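Local coordinates for protein putative glucoamylase (Bacteroides caccae ATCC 43185, PDB 4QT9) that probably hydrolyses glucosidic linkages as a putative glucoamylase built on an alpha/alpha toroid fold, at residues R94-V99 / A163-R168. Numbering follows the deposited sequence. Where two conformers were deposited one is given.
Sequences RMERIV and AQRIDR
V99 and R165 meet where two helices of the alpha/alpha toroid, 88-104 and 157-172, pack side by side. The two short segments run roughly parallel, with axes 10.6 Å apart and 28° between their directions. V99 carries the apolar part with both methyls. V99 CG1 lies 3.8 Å from R165 CB and also reaches over one face of the R165 guanidinium, 3.6 Å above its plane and offset toward the rim. V99 CG2 meets I166 CG1 at 3.8 Å, and these two side chains cross at about a right angle. V99 CG1 is anti to the backbone N (chi1 176°), which leaves CG2 beside that N and directs the two methyls to different neighbours.

The polar part is a salt bridge between E96 and R165. The carboxylate comes to the guanidinium edge, with its plane turned 40° from that of the guanidinium. E96 has two deposited conformers, and both of its bonds to R165 describe the one given. The distance from R165 NH1 to E96 OE1 is very short and its exact value doubtful. The second bond, R165 NH2 to E96 OE2, is weak at 3.5 Å.

Further out, R165 NH2 also bonds S100 OG and forms a salt bridge with E103, both on helix 88-104. R165 is thus held by S100 and E103, and in the given conformer also by E96. I166 touches V148 of helix 135-152 and so links the contact to that helix. M95 of helix 88-104 packs on the same valine and on Y152. S100 OG, which receives R165 NH2, is also bonded to E96 O, one turn back on its own helix.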
loop_
_atom_site.group_PDB
_atom_site.type_symbol
_atom_site.label_atom_id
_atom_site.label_comp_id
_atom_site.label_asym_id
_atom_site.label_seq_id
_atom_site.Cartn_x
_atom_site.Cartn_y
_atom_site.Cartn_z
ATOM N N ARG A 94 -0.368 14.507 -16.009
ATOM C CA ARG A 94 -1.090 13.487 -15.253
ATOM C C ARG A 94 -1.307 13.906 -13.789
ATOM O O ARG A 94 -2.425 13.744 -13.289
ATOM C CB ARG A 94 -0.399 12.110 -15.325
ATOM C CG ARG A 94 -1.015 11.007 -14.422
ATOM C CD ARG A 94 -2.460 10.655 -14.765
ATOM N NE ARG A 94 -2.520 10.071 -16.098
ATOM C CZ ARG A 94 -2.443 8.771 -16.339
ATOM N NH1 ARG A 94 -2.385 7.901 -15.333
ATOM N NH2 ARG A 94 -2.461 8.324 -17.584
HETATM N N MSE A 95 -0.264 14.440 -13.108
HETATM C CA MSE A 95 -0.370 14.895 -11.711
HETATM C C MSE A 95 -1.441 15.976 -11.583
HETATM O O MSE A 95 -2.225 15.925 -10.637
HETATM C CB MSE A 95 0.979 15.411 -11.154
HETATM C CG MSE A 95 2.045 14.313 -11.007
HETATM SE SE MSE A 95 1.423 12.616 -10.170
HETATM C CE MSE A 95 3.131 11.693 -10.129
ATOM N N GLU A 96 -1.485 16.924 -12.540
ATOM C CA GLU A 96 -2.467 18.022 -12.558
ATOM C C GLU A 96 -3.888 17.442 -12.643
ATOM O O GLU A 96 -4.762 17.841 -11.872
ATOM C CB GLU A 96 -2.174 18.994 -13.718
ATOM C CG GLU A 96 -3.370 19.794 -14.222
ATOM C CD GLU A 96 -3.926 20.869 -13.314
ATOM O OE1 GLU A 96 -3.129 21.671 -12.782
ATOM O OE2 GLU A 96 -5.169 20.953 -13.193
ATOM N N ARG A 97 -4.104 16.474 -13.563
ATOM C CA ARG A 97 -5.387 15.804 -13.742
ATOM C C ARG A 97 -5.801 15.133 -12.408
ATOM O O ARG A 97 -6.943 15.323 -11.975
ATOM C CB ARG A 97 -5.293 14.765 -14.881
ATOM C CG ARG A 97 -6.590 13.980 -15.094
ATOM C CD ARG A 97 -6.542 13.024 -16.286
ATOM N NE ARG A 97 -6.422 13.729 -17.575
ATOM C CZ ARG A 97 -7.418 14.338 -18.214
ATOM N NH1 ARG A 97 -8.643 14.365 -17.684
ATOM N NH2 ARG A 97 -7.193 14.956 -19.371
ATOM N N ILE A 98 -4.870 14.387 -11.753
ATOM C CA ILE A 98 -5.145 13.712 -10.482
ATOM C C ILE A 98 -5.526 14.736 -9.374
ATOM O O ILE A 98 -6.558 14.581 -8.719
ATOM C CB ILE A 98 -3.957 12.821 -10.037
ATOM C CG1 ILE A 98 -3.760 11.603 -11.013
ATOM C CG2 ILE A 98 -4.140 12.402 -8.574
ATOM C CD1 ILE A 98 -2.372 10.868 -10.858
ATOM N N VAL A 99 -4.711 15.777 -9.186
ATOM C CA VAL A 99 -4.978 16.821 -8.188
ATOM C C VAL A 99 -6.352 17.503 -8.462
ATOM O O VAL A 99 -7.102 17.725 -7.515
ATOM C CB VAL A 99 -3.819 17.846 -8.116
ATOM C CG1 VAL A 99 -4.147 18.979 -7.149
ATOM C CG2 VAL A 99 -2.506 17.163 -7.708
ATOM N N ALA A 163 2.547 21.474 -6.341
ATOM C CA ALA A 163 2.904 21.134 -4.961
ATOM C C ALA A 163 2.024 21.894 -3.965
ATOM O O ALA A 163 1.502 21.293 -3.025
ATOM C CB ALA A 163 4.380 21.428 -4.696
ATOM N N GLN A 164 1.823 23.210 -4.201
ATOM C CA GLN A 164 1.008 24.080 -3.349
ATOM C C GLN A 164 -0.442 23.544 -3.259
ATOM O O GLN A 164 -1.033 23.566 -2.187
ATOM C CB GLN A 164 1.061 25.513 -3.907
ATOM C CG GLN A 164 0.412 26.564 -3.054
ATOM C CD GLN A 164 0.629 27.959 -3.597
ATOM O OE1 GLN A 164 -0.321 28.645 -3.982
ATOM N NE2 GLN A 164 1.881 28.419 -3.616
ATOM N N ARG A 165 -0.993 23.031 -4.387
ATOM C CA ARG A 165 -2.342 22.468 -4.438
ATOM C C ARG A 165 -2.399 21.160 -3.625
ATOM O O ARG A 165 -3.390 20.894 -2.935
ATOM C CB ARG A 165 -2.767 22.256 -5.908
ATOM C CG ARG A 165 -3.168 23.579 -6.554
ATOM C CD ARG A 165 -3.341 23.421 -8.022
ATOM N NE ARG A 165 -4.526 22.635 -8.367
ATOM C CZ ARG A 165 -4.739 22.105 -9.566
ATOM N NH1 ARG A 165 -3.856 22.269 -10.538
ATOM N NH2 ARG A 165 -5.852 21.429 -9.809
ATOM N N ILE A 166 -1.312 20.376 -3.654
ATOM C CA ILE A 166 -1.217 19.133 -2.900
ATOM C C ILE A 166 -1.171 19.450 -1.381
ATOM O O ILE A 166 -1.861 18.779 -0.582
ATOM C CB ILE A 166 0.007 18.296 -3.360
ATOM C CG1 ILE A 166 -0.281 17.622 -4.716
ATOM C CG2 ILE A 166 0.368 17.230 -2.299
ATOM C CD1 ILE A 166 0.934 17.245 -5.549
ATOM N N ASP A 167 -0.356 20.447 -0.991
ATOM C CA ASP A 167 -0.248 20.841 0.423
ATOM C C ASP A 167 -1.604 21.290 0.967
ATOM O O ASP A 167 -1.906 20.978 2.100
ATOM C CB ASP A 167 0.811 21.930 0.645
ATOM C CG ASP A 167 1.179 22.112 2.130
ATOM O OD1 ASP A 167 1.689 21.160 2.741
ATOM O OD2 ASP A 167 0.963 23.204 2.662
ATOM N N ARG A 168 -2.431 21.962 0.150
ATOM C CA ARG A 168 -3.777 22.364 0.566
ATOM C C ARG A 168 -4.654 21.122 0.862
ATOM O O ARG A 168 -5.353 21.129 1.875
ATOM C CB ARG A 168 -4.456 23.268 -0.477
ATOM C CG ARG A 168 -5.677 23.986 0.100
ATOM C CD ARG A 168 -6.620 24.509 -0.969
ATOM N NE ARG A 168 -8.026 24.365 -0.580
ATOM C CZ ARG A 168 -8.914 25.355 -0.566
ATOM N NH1 ARG A 168 -8.557 26.583 -0.928
ATOM N NH2 ARG A 168 -10.168 25.127 -0.196
#